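Local coordinates for protein N6 adenine specific DNA methylase (Encephalitozoon cuniculi, PDB 3Q87) that binds S-adenosylmethionine and, as the catalytic Mtq2 subunit working in complex with Trm112, methylates the translation termination factor eRF1, at residues L102-I107 with P129-A134; P86-D91 with E125-K130; V27-T32 with V36-L41. All blocks are in the same frame, centred on the assembly; numbering follows the deposited sequence.

Contact 1 (L102-I107 with P129-A134)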
loop_
_atom_site.group_PDB
_atom_site.type_symbol
_atom_site.label_atom_id
_atom_site.label_comp_id
_atom_site.label_asym_id
_atom_site.label_seq_id
_atom_site.Cartn_x
_atom_site.Cartn_y
_atom_site.Cartn_z
ATOM N N LEU B 102 16.705 19.640 5.930
ATOM C CA LEU B 102 15.761 20.262 5.007
ATOM C C LEU B 102 14.349 19.669 5.111
ATOM O O LEU B 102 13.470 20.011 4.318
ATOM C CB LEU B 102 16.263 20.152 3.561
ATOM C CG LEU B 102 16.906 21.344 2.830
ATOM C CD1 LEU B 102 16.338 22.678 3.298
ATOM C CD2 LEU B 102 18.406 21.336 2.957
ATOM N N GLY B 103 14.138 18.788 6.087
ATOM C CA GLY B 103 12.901 18.025 6.189
ATOM C C GLY B 103 12.713 17.079 5.014
ATOM O O GLY B 103 11.593 16.605 4.750
ATOM N N ARG B 104 13.815 16.781 4.325
ATOM C CA ARG B 104 13.782 16.134 3.008
ATOM C C ARG B 104 14.274 14.689 2.957
ATOM O O ARG B 104 14.192 14.029 1.914
ATOM C CB ARG B 104 14.604 16.955 2.015
ATOM C CG ARG B 104 13.858 18.126 1.428
ATOM C CD ARG B 104 13.256 17.736 0.105
ATOM N NE ARG B 104 14.305 17.228 -0.772
ATOM C CZ ARG B 104 15.131 18.001 -1.472
ATOM N NH1 ARG B 104 15.025 19.323 -1.413
ATOM N NH2 ARG B 104 16.061 17.451 -2.236
ATOM N N GLU B 105 14.778 14.185 4.069
ATOM C CA GLU B 105 15.393 12.865 4.058
ATOM C C GLU B 105 14.451 11.722 3.659
ATOM O O GLU B 105 14.854 10.824 2.920
ATOM C CB GLU B 105 16.104 12.584 5.386
ATOM C CG GLU B 105 17.260 13.568 5.627
ATOM C CD GLU B 105 18.175 13.171 6.775
ATOM O OE1 GLU B 105 18.272 11.962 7.079
ATOM O OE2 GLU B 105 18.809 14.071 7.372
ATOM N N VAL B 106 13.210 11.744 4.142
ATOM C CA VAL B 106 12.276 10.678 3.772
ATOM C C VAL B 106 11.742 10.934 2.367
ATOM O O VAL B 106 11.640 10.018 1.548
ATOM C CB VAL B 106 11.116 10.510 4.792
ATOM C CG1 VAL B 106 10.248 9.298 4.421
ATOM C CG2 VAL B 106 11.664 10.325 6.190
ATOM N N ILE B 107 11.415 12.192 2.086
ATOM C CA ILE B 107 10.962 12.574 0.757
ATOM C C ILE B 107 11.945 12.097 -0.312
ATOM O O ILE B 107 11.547 11.506 -1.319
ATOM C CB ILE B 107 10.801 14.104 0.650
ATOM C CG1 ILE B 107 9.575 14.556 1.437
ATOM C CG2 ILE B 107 10.714 14.547 -0.828
ATOM C CD1 ILE B 107 9.626 16.023 1.869
ATOM N N PRO B 129 10.565 22.873 -2.743
ATOM C CA PRO B 129 9.672 22.143 -3.646
ATOM C C PRO B 129 10.275 21.975 -5.026
ATOM O O PRO B 129 10.038 20.961 -5.692
ATOM C CB PRO B 129 8.436 23.046 -3.722
ATOM C CG PRO B 129 8.465 23.836 -2.480
ATOM C CD PRO B 129 9.911 24.051 -2.155
ATOM N N LYS B 130 11.051 22.967 -5.453
ATOM C CA LYS B 130 11.657 22.935 -6.777
ATOM C C LYS B 130 12.706 21.840 -6.895
ATOM O O LYS B 130 12.809 21.195 -7.923
ATOM C CB LYS B 130 12.262 24.296 -7.124
ATOM C CG LYS B 130 11.221 25.366 -7.363
ATOM C CD LYS B 130 11.838 26.634 -7.927
ATOM C CE LYS B 130 10.770 27.690 -8.174
ATOM N NZ LYS B 130 11.279 28.800 -9.023
ATOM N N GLU B 131 13.490 21.635 -5.842
ATOM C CA GLU B 131 14.443 20.532 -5.832
ATOM C C GLU B 131 13.711 19.186 -5.862
ATOM O O GLU B 131 14.203 18.214 -6.433
ATOM C CB GLU B 131 15.359 20.612 -4.611
ATOM C CG GLU B 131 16.269 21.824 -4.596
ATOM C CD GLU B 131 17.212 21.840 -3.400
ATOM O OE1 GLU B 131 17.231 20.850 -2.631
ATOM O OE2 GLU B 131 17.933 22.846 -3.230
ATOM N N VAL B 132 12.535 19.131 -5.245
ATOM C CA VAL B 132 11.734 17.917 -5.274
ATOM C C VAL B 132 11.230 17.662 -6.693
ATOM O O VAL B 132 11.347 16.558 -7.212
ATOM C CB VAL B 132 10.532 17.969 -4.281
ATOM C CG1 VAL B 132 9.745 16.639 -4.319
ATOM C CG2 VAL B 132 11.009 18.281 -2.858
ATOM N N LEU B 133 10.665 18.687 -7.321
ATOM C CA LEU B 133 10.232 18.566 -8.709
ATOM C C LEU B 133 11.364 18.069 -9.605
ATOM O O LEU B 133 11.183 17.161 -10.412
ATOM C CB LEU B 133 9.732 19.906 -9.225
ATOM C CG LEU B 133 8.442 20.400 -8.589
ATOM C CD1 LEU B 133 8.156 21.807 -9.084
ATOM C CD2 LEU B 133 7.307 19.439 -8.932
ATOM N N ALA B 134 12.532 18.679 -9.454
ATOM C CA ALA B 134 13.691 18.308 -10.249
ATOM C C ALA B 134 14.053 16.835 -10.070
ATOM O O ALA B 134 14.288 16.111 -11.049
ATOM C CB ALA B 134 14.880 19.207 -9.892
#
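Ile107 and Val132 mark the closest approach of the two backbones, their CA atoms 8.1 Å apart where the first turn of helix 105-113 comes near helix 129-138. Arg104, just before the first of these helices, spans the distance between them. With its chain bent at chi2 (-95°) and chi3 (-55°), it slides past Val132 in the opposite sense and lays CD against Val132 CG2 at 3.8 Å. The guanidinium is thereby carried on to Glu131, where NH1 of Arg104 donates to OE1 of Glu131 over 2.9 Å in a nearly straight salt bridge (164° at the hydrogen). OE1 lies close to the guanidinium plane, whereas NH1 comes to the anti side of OE1 and well tilted from the carboxylate plane; the two flat groups stand almost perpendicular. Arginine suits this buried place because its several N-H groups can serve different partners: NE forms a salt bridge with Asp108, and NH1 also reaches the backbone O of Asn127. Beside the salt bridge, Ile107 CG2 meets Val132 CG1 at 4.2 Å, the two branched side chains crossing at about a right angle. Val132 thus divides its methyls between Arg104 and Ile107, and it also rests on Ile159 of strand 155-162. Neighbouring helices joined in this way over one face of a mostly parallel sheet are a feature of the Rossmann-like fold of class I methyltransferases.

Contact 2 (P86-D91 with E125-K130). With SAM (S-adenosylmethionine), chain D.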
loop_
_atom_site.group_PDB
_atom_site.type_symbol
_atom_site.label_atom_id
_atom_site.label_comp_id
_atom_site.label_asym_id
_atom_site.label_seq_id
_atom_site.Cartn_x
_atom_site.Cartn_y
_atom_site.Cartn_z
ATOM N N PRO B 86 4.201 13.042 3.579
ATOM C CA PRO B 86 5.401 12.476 4.205
ATOM C C PRO B 86 5.808 13.200 5.487
ATOM O O PRO B 86 5.300 14.296 5.741
ATOM C CB PRO B 86 6.465 12.695 3.130
ATOM C CG PRO B 86 6.057 13.993 2.485
ATOM C CD PRO B 86 4.537 14.075 2.584
ATOM N N PRO B 87 6.698 12.591 6.294
ATOM C CA PRO B 87 7.317 13.318 7.417
ATOM C C PRO B 87 8.174 14.415 6.812
ATOM O O PRO B 87 9.160 14.103 6.162
ATOM C CB PRO B 87 8.263 12.296 8.052
ATOM C CG PRO B 87 8.080 11.018 7.305
ATOM C CD PRO B 87 7.273 11.250 6.087
ATOM N N TYR B 88 7.809 15.670 7.006
ATOM C CA TYR B 88 8.436 16.732 6.252
ATOM C C TYR B 88 9.086 17.807 7.139
ATOM O O TYR B 88 9.562 18.821 6.637
ATOM C CB TYR B 88 7.408 17.359 5.300
ATOM C CG TYR B 88 6.178 17.945 5.979
ATOM C CD1 TYR B 88 6.293 19.004 6.872
ATOM C CD2 TYR B 88 4.897 17.462 5.693
ATOM C CE1 TYR B 88 5.178 19.553 7.486
ATOM C CE2 TYR B 88 3.768 18.001 6.299
ATOM C CZ TYR B 88 3.918 19.046 7.198
ATOM O OH TYR B 88 2.817 19.594 7.808
ATOM N N VAL B 89 9.116 17.582 8.446
ATOM C CA VAL B 89 9.563 18.612 9.383
ATOM C C VAL B 89 11.086 18.653 9.495
ATOM O O VAL B 89 11.710 17.663 9.879
ATOM C CB VAL B 89 8.960 18.417 10.784
ATOM C CG1 VAL B 89 9.500 19.492 11.749
ATOM C CG2 VAL B 89 7.434 18.447 10.722
ATOM N N PRO B 90 11.686 19.808 9.157
ATOM C CA PRO B 90 13.143 19.957 9.093
ATOM C C PRO B 90 13.808 19.834 10.449
ATOM O O PRO B 90 13.212 20.212 11.452
ATOM C CB PRO B 90 13.330 21.392 8.566
ATOM C CG PRO B 90 12.008 21.784 7.993
ATOM C CD PRO B 90 10.990 21.058 8.806
ATOM N N ASP B 91 15.021 19.286 10.464
ATOM C CA ASP B 91 15.897 19.315 11.638
ATOM C C ASP B 91 15.450 18.464 12.818
ATOM O O ASP B 91 15.918 18.645 13.944
ATOM C CB ASP B 91 16.156 20.759 12.076
ATOM C CG ASP B 91 16.912 21.537 11.030
ATOM O OD1 ASP B 91 17.736 20.913 10.326
ATOM O OD2 ASP B 91 16.675 22.756 10.896
ATOM N N GLU B 125 7.141 24.557 1.903
ATOM C CA GLU B 125 8.109 25.478 1.318
ATOM C C GLU B 125 9.529 25.178 1.793
ATOM O O GLU B 125 10.488 25.253 1.017
ATOM C CB GLU B 125 7.728 26.922 1.647
ATOM C CG GLU B 125 8.395 27.969 0.775
ATOM C CD GLU B 125 7.721 29.327 0.911
ATOM O OE1 GLU B 125 6.684 29.556 0.243
ATOM O OE2 GLU B 125 8.221 30.164 1.691
ATOM N N ALA B 126 9.663 24.820 3.064
ATOM C CA ALA B 126 10.985 24.566 3.628
ATOM C C ALA B 126 11.710 23.372 2.991
ATOM O O ALA B 126 12.942 23.288 3.037
ATOM C CB ALA B 126 10.901 24.411 5.133
ATOM N N ASN B 127 10.957 22.456 2.388
ATOM C CA ASN B 127 11.567 21.296 1.744
ATOM C C ASN B 127 12.254 21.631 0.424
ATOM O O ASN B 127 12.961 20.797 -0.139
ATOM C CB ASN B 127 10.528 20.195 1.509
ATOM C CG ASN B 127 9.859 19.748 2.788
ATOM O OD1 ASN B 127 10.479 19.728 3.845
ATOM N ND2 ASN B 127 8.595 19.381 2.699
ATOM N N ARG B 128 12.030 22.850 -0.063
ATOM C CA ARG B 128 12.522 23.304 -1.365
ATOM C C ARG B 128 11.842 22.543 -2.488
ATOM O O ARG B 128 12.447 21.678 -3.113
ATOM C CB ARG B 128 14.043 23.198 -1.453
ATOM C CG ARG B 128 14.763 24.229 -0.588
ATOM C CD ARG B 128 16.280 24.004 -0.565
ATOM N NE ARG B 128 16.994 25.062 0.151
ATOM C CZ ARG B 128 18.286 25.008 0.475
ATOM N NH1 ARG B 128 19.013 23.941 0.151
ATOM N NH2 ARG B 128 18.852 26.020 1.126
ATOM N N PRO B 129 10.565 22.873 -2.743
ATOM C CA PRO B 129 9.672 22.143 -3.646
ATOM C C PRO B 129 10.275 21.975 -5.026
ATOM O O PRO B 129 10.038 20.961 -5.692
ATOM C CB PRO B 129 8.436 23.046 -3.722
ATOM C CG PRO B 129 8.465 23.836 -2.480
ATOM C CD PRO B 129 9.911 24.051 -2.155
ATOM N N LYS B 130 11.051 22.967 -5.453
ATOM C CA LYS B 130 11.657 22.935 -6.777
ATOM C C LYS B 130 12.706 21.840 -6.895
ATOM O O LYS B 130 12.809 21.195 -7.923
ATOM C CB LYS B 130 12.262 24.296 -7.124
ATOM C CG LYS B 130 11.221 25.366 -7.363
ATOM C CD LYS B 130 11.838 26.634 -7.927
ATOM C CE LYS B 130 10.770 27.690 -8.174
ATOM N NZ LYS B 130 11.279 28.800 -9.023
HETATM N N SAM D . -1.652 10.424 5.916
HETATM C CA SAM D . -1.716 11.117 7.209
HETATM C C SAM D . -2.334 12.508 7.003
HETATM O O SAM D . -2.874 13.122 7.924
HETATM O OXT SAM D . -2.311 13.054 5.902
HETATM C CB SAM D . -0.370 11.166 7.985
HETATM C CG SAM D . 0.822 12.025 7.494
HETATM S SD SAM D . 2.278 12.207 8.615
HETATM C CE SAM D . 2.892 13.855 8.206
HETATM C "C5'" SAM D . 3.547 11.178 7.835
HETATM C "C4'" SAM D . 3.227 9.715 8.094
HETATM O "O4'" SAM D . 4.242 8.900 7.531
HETATM C "C3'" SAM D . 3.151 9.378 9.576
HETATM O "O3'" SAM D . 1.975 8.632 9.800
HETATM C "C2'" SAM D . 4.368 8.512 9.834
HETATM O "O2'" SAM D . 4.166 7.514 10.808
HETATM C "C1'" SAM D . 4.583 7.899 8.469
HETATM N N9 SAM D . 5.967 7.539 8.203
HETATM C C8 SAM D . 7.125 8.116 8.671
HETATM N N7 SAM D . 8.165 7.442 8.132
HETATM C C5 SAM D . 7.668 6.458 7.324
HETATM C C6 SAM D . 8.254 5.491 6.527
HETATM N N6 SAM D . 9.579 5.409 6.457
HETATM N N1 SAM D . 7.461 4.614 5.805
HETATM C C2 SAM D . 6.079 4.689 5.860
HETATM N N3 SAM D . 5.501 5.659 6.655
HETATM C C4 SAM D . 6.283 6.513 7.366
#
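The NPPY motif, formed by Asn85, Pro86, Pro87 and Tyr88, meets the 3-10 turn 125-127 here through Tyr88 and Asn127, and the loop continues alongside that turn as far as Pro90. In PrmC-like methyltransferases this motif holds the amide to be methylated, and a similar role is probable here. The CA atoms of Tyr88 and Asn127 are 7.1 Å apart, and the side chain of Asn127 reaches in beside the carbonyl and CB of Tyr88. The Tyr88 ring itself leads away from the turn: chi1 of 59° sets CG between the backbone N and the carbonyl carbon, and the hydroxyl is hydrogen-bonded to Asp9. Further along, the rigid ring of Pro90 packs its CG on the CB of Ala126 at 4.0 Å, where a small methyl lets the loop lie close. The other side of the motif faces the cofactor. Proline suits a wall of the pocket, being stiff and apolar: Pro87 CG lies 3.3 Å from C8 of the adenine of SAM, and the backbone O of Pro86 is 3.5 Å from CE, the methyl carbon to be transferred.

Contact 3 (V27-T32 with V36-L41). With SAM (S-adenosylmethionine), chain D.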
loop_
_atom_site.group_PDB
_atom_site.type_symbol
_atom_site.label_atom_id
_atom_site.label_comp_id
_atom_site.label_asym_id
_atom_site.label_seq_id
_atom_site.Cartn_x
_atom_site.Cartn_y
_atom_site.Cartn_z
ATOM N N VAL B 27 -4.613 1.948 -5.238
ATOM C CA VAL B 27 -3.922 3.115 -4.699
ATOM C C VAL B 27 -3.221 2.752 -3.412
ATOM O O VAL B 27 -3.785 2.083 -2.535
ATOM C CB VAL B 27 -4.898 4.277 -4.387
ATOM C CG1 VAL B 27 -4.139 5.501 -3.848
ATOM C CG2 VAL B 27 -5.696 4.639 -5.619
ATOM N N LEU B 28 -1.976 3.183 -3.305
ATOM C CA LEU B 28 -1.225 2.981 -2.083
ATOM C C LEU B 28 -1.274 4.278 -1.296
ATOM O O LEU B 28 -0.750 5.293 -1.764
ATOM C CB LEU B 28 0.226 2.632 -2.407
ATOM C CG LEU B 28 1.104 2.259 -1.207
ATOM C CD1 LEU B 28 0.787 0.850 -0.711
ATOM C CD2 LEU B 28 2.583 2.366 -1.571
ATOM N N ASP B 29 -1.926 4.246 -0.134
ATOM C CA ASP B 29 -1.920 5.383 0.791
ATOM C C ASP B 29 -0.713 5.197 1.709
ATOM O O ASP B 29 -0.775 4.480 2.706
ATOM C CB ASP B 29 -3.213 5.422 1.618
ATOM C CG ASP B 29 -3.217 6.529 2.679
ATOM O OD1 ASP B 29 -2.325 7.418 2.646
ATOM O OD2 ASP B 29 -4.123 6.515 3.551
ATOM N N LEU B 30 0.393 5.827 1.343
ATOM C CA LEU B 30 1.655 5.669 2.048
ATOM C C LEU B 30 1.708 6.636 3.232
ATOM O O LEU B 30 1.439 7.818 3.060
ATOM C CB LEU B 30 2.787 5.973 1.066
ATOM C CG LEU B 30 4.238 5.752 1.476
ATOM C CD1 LEU B 30 4.457 4.311 1.837
ATOM C CD2 LEU B 30 5.167 6.156 0.326
ATOM N N GLY B 31 2.074 6.153 4.417
ATOM C CA GLY B 31 2.009 6.978 5.615
ATOM C C GLY B 31 0.545 7.274 5.943
ATOM O O GLY B 31 0.141 8.416 6.155
ATOM N N THR B 32 -0.252 6.216 5.997
ATOM C CA THR B 32 -1.686 6.341 6.149
ATOM C C THR B 32 -2.062 6.884 7.509
ATOM O O THR B 32 -3.137 7.455 7.665
ATOM C CB THR B 32 -2.395 4.975 5.958
ATOM O OG1 THR B 32 -3.803 5.141 6.102
ATOM C CG2 THR B 32 -1.901 3.964 6.972
ATOM N N VAL B 36 -7.424 8.681 7.474
ATOM C CA VAL B 36 -8.355 9.700 6.997
ATOM C C VAL B 36 -8.371 9.770 5.463
ATOM O O VAL B 36 -9.425 9.878 4.852
ATOM C CB VAL B 36 -8.086 11.098 7.647
ATOM C CG1 VAL B 36 -6.821 11.763 7.058
ATOM C CG2 VAL B 36 -9.297 11.989 7.529
ATOM N N ILE B 37 -7.207 9.680 4.831
ATOM C CA ILE B 37 -7.174 9.713 3.369
ATOM C C ILE B 37 -7.662 8.391 2.737
ATOM O O ILE B 37 -8.388 8.394 1.726
ATOM C CB ILE B 37 -5.779 10.102 2.854
ATOM C CG1 ILE B 37 -5.410 11.499 3.359
ATOM C CG2 ILE B 37 -5.751 10.078 1.338
ATOM C CD1 ILE B 37 -4.004 11.951 2.927
ATOM N N THR B 38 -7.294 7.271 3.356
ATOM C CA THR B 38 -7.805 5.960 2.957
ATOM C C THR B 38 -9.337 5.943 2.931
ATOM O O THR B 38 -9.954 5.432 1.997
ATOM C CB THR B 38 -7.302 4.828 3.904
ATOM O OG1 THR B 38 -5.912 4.585 3.670
ATOM C CG2 THR B 38 -8.086 3.519 3.665
ATOM N N GLU B 39 -9.939 6.510 3.967
ATOM C CA GLU B 39 -11.395 6.590 4.065
ATOM C C GLU B 39 -12.033 7.244 2.830
ATOM O O GLU B 39 -13.069 6.793 2.335
ATOM C CB GLU B 39 -11.793 7.356 5.327
ATOM C CG GLU B 39 -13.238 7.107 5.775
ATOM C CD GLU B 39 -13.550 7.770 7.112
ATOM O OE1 GLU B 39 -14.114 7.096 7.996
ATOM O OE2 GLU B 39 -13.226 8.967 7.281
ATOM N N GLN B 40 -11.415 8.310 2.336
ATOM C CA GLN B 40 -11.924 8.997 1.154
ATOM C C GLN B 40 -11.623 8.204 -0.129
ATOM O O GLN B 40 -12.481 8.070 -1.013
ATOM C CB GLN B 40 -11.333 10.406 1.081
ATOM C CG GLN B 40 -11.379 11.023 -0.298
ATOM C CD GLN B 40 -10.374 12.148 -0.466
ATOM O OE1 GLN B 40 -10.682 13.192 -1.037
ATOM N NE2 GLN B 40 -9.164 11.940 0.044
ATOM N N LEU B 41 -10.406 7.674 -0.212
ATOM C CA LEU B 41 -9.942 6.910 -1.371
ATOM C C LEU B 41 -10.702 5.609 -1.607
ATOM O O LEU B 41 -10.895 5.198 -2.741
ATOM C CB LEU B 41 -8.457 6.573 -1.220
ATOM C CG LEU B 41 -7.485 7.741 -1.360
ATOM C CD1 LEU B 41 -6.067 7.300 -1.079
ATOM C CD2 LEU B 41 -7.594 8.331 -2.747
HETATM N N SAM D . -1.652 10.424 5.916
HETATM C CA SAM D . -1.716 11.117 7.209
HETATM C C SAM D . -2.334 12.508 7.003
HETATM O O SAM D . -2.874 13.122 7.924
HETATM O OXT SAM D . -2.311 13.054 5.902
HETATM C CB SAM D . -0.370 11.166 7.985
HETATM C CG SAM D . 0.822 12.025 7.494
HETATM S SD SAM D . 2.278 12.207 8.615
HETATM C CE SAM D . 2.892 13.855 8.206
HETATM C "C5'" SAM D . 3.547 11.178 7.835
HETATM C "C4'" SAM D . 3.227 9.715 8.094
HETATM O "O4'" SAM D . 4.242 8.900 7.531
HETATM C "C3'" SAM D . 3.151 9.378 9.576
HETATM O "O3'" SAM D . 1.975 8.632 9.800
HETATM C "C2'" SAM D . 4.368 8.512 9.834
HETATM O "O2'" SAM D . 4.166 7.514 10.808
HETATM C "C1'" SAM D . 4.583 7.899 8.469
HETATM N N9 SAM D . 5.967 7.539 8.203
HETATM C C8 SAM D . 7.125 8.116 8.671
HETATM N N7 SAM D . 8.165 7.442 8.132
HETATM C C5 SAM D . 7.668 6.458 7.324
HETATM C C6 SAM D . 8.254 5.491 6.527
HETATM N N6 SAM D . 9.579 5.409 6.457
HETATM N N1 SAM D . 7.461 4.614 5.805
HETATM C C2 SAM D . 6.079 4.689 5.860
HETATM N N3 SAM D . 5.501 5.659 6.655
HETATM C C4 SAM D . 6.283 6.513 7.366
HETATM O O HOH W 1 -4.520 8.550 5.552
#
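Asp29 and Thr38 join the first strand and helix of a beta-alpha-beta unit in the Rossmann-like fold, on either side of the glycine-rich turn known in class I methyltransferases as motif I. Strand 27-30 and helix 36-41 run nearly antiparallel, at 163°, with their axes 9.1 Å apart.

Hydrogen bonds converge on a single carboxylate oxygen. With its CG anti to the backbone N (chi1 176°), Asp29 points its carboxylate at the helix, where Thr38 OG1 donates to OD2 over 2.6 Å along the anti lone pair. Thr32 OG1 donates to the same OD2 over 2.9 Å, but from above the carboxylate plane, 58° out of it. The short, branched threonines offer a hydroxyl close to the main chain, so the acid is gripped both from the turn, by Thr32, and from the helix, by Thr38. Several donors around OD2 would be expected to favour the charged carboxylate. The hydroxyl of Thr38 is also hydrogen-bonded to Ser49 of the next strand, 46-51.

A water extends this network: it donates to Asp29 OD2 and to Thr32 O, accepts from Ile37 N in the first turn of the helix, and has a weak bond from the amino N of SAM.

Apolar contact closes the far end of the pair. Val27 CG1 meets Leu41 CD1 at 3.8 Å, the side chains crossing at about a right angle, and Leu41 also rests on Val47.

Cofactor contacts lie at the turn. Gly31, with positive phi and no side chain, leaves room for the ribose. Ile37 CD1 approaches OXT of SAM at 3.6 Å, while the amino N of SAM donates to Gly31 O over 2.7 Å.

From the N terminus, contact 3 comes first and closes a tight turn of only three residues between a strand and the following helix. The chain then passes through three more strands and a short helix before residues 86-91 open contact 2, whose loop runs past 102-107 and strand 118-124 to 125-130. Contact 1 opens within that loop and ends at 129-134, beyond and partly overlapping the end of contact 2, so the two cross. They also touch, their centres 6 Å apart: contact 2 holds the turn just before helix 129-138 and contact 1 its first turn. Contact 3 lies about 21 Å from each, centre to centre, across the middle of the chain; SAM touches contacts 2 and 3.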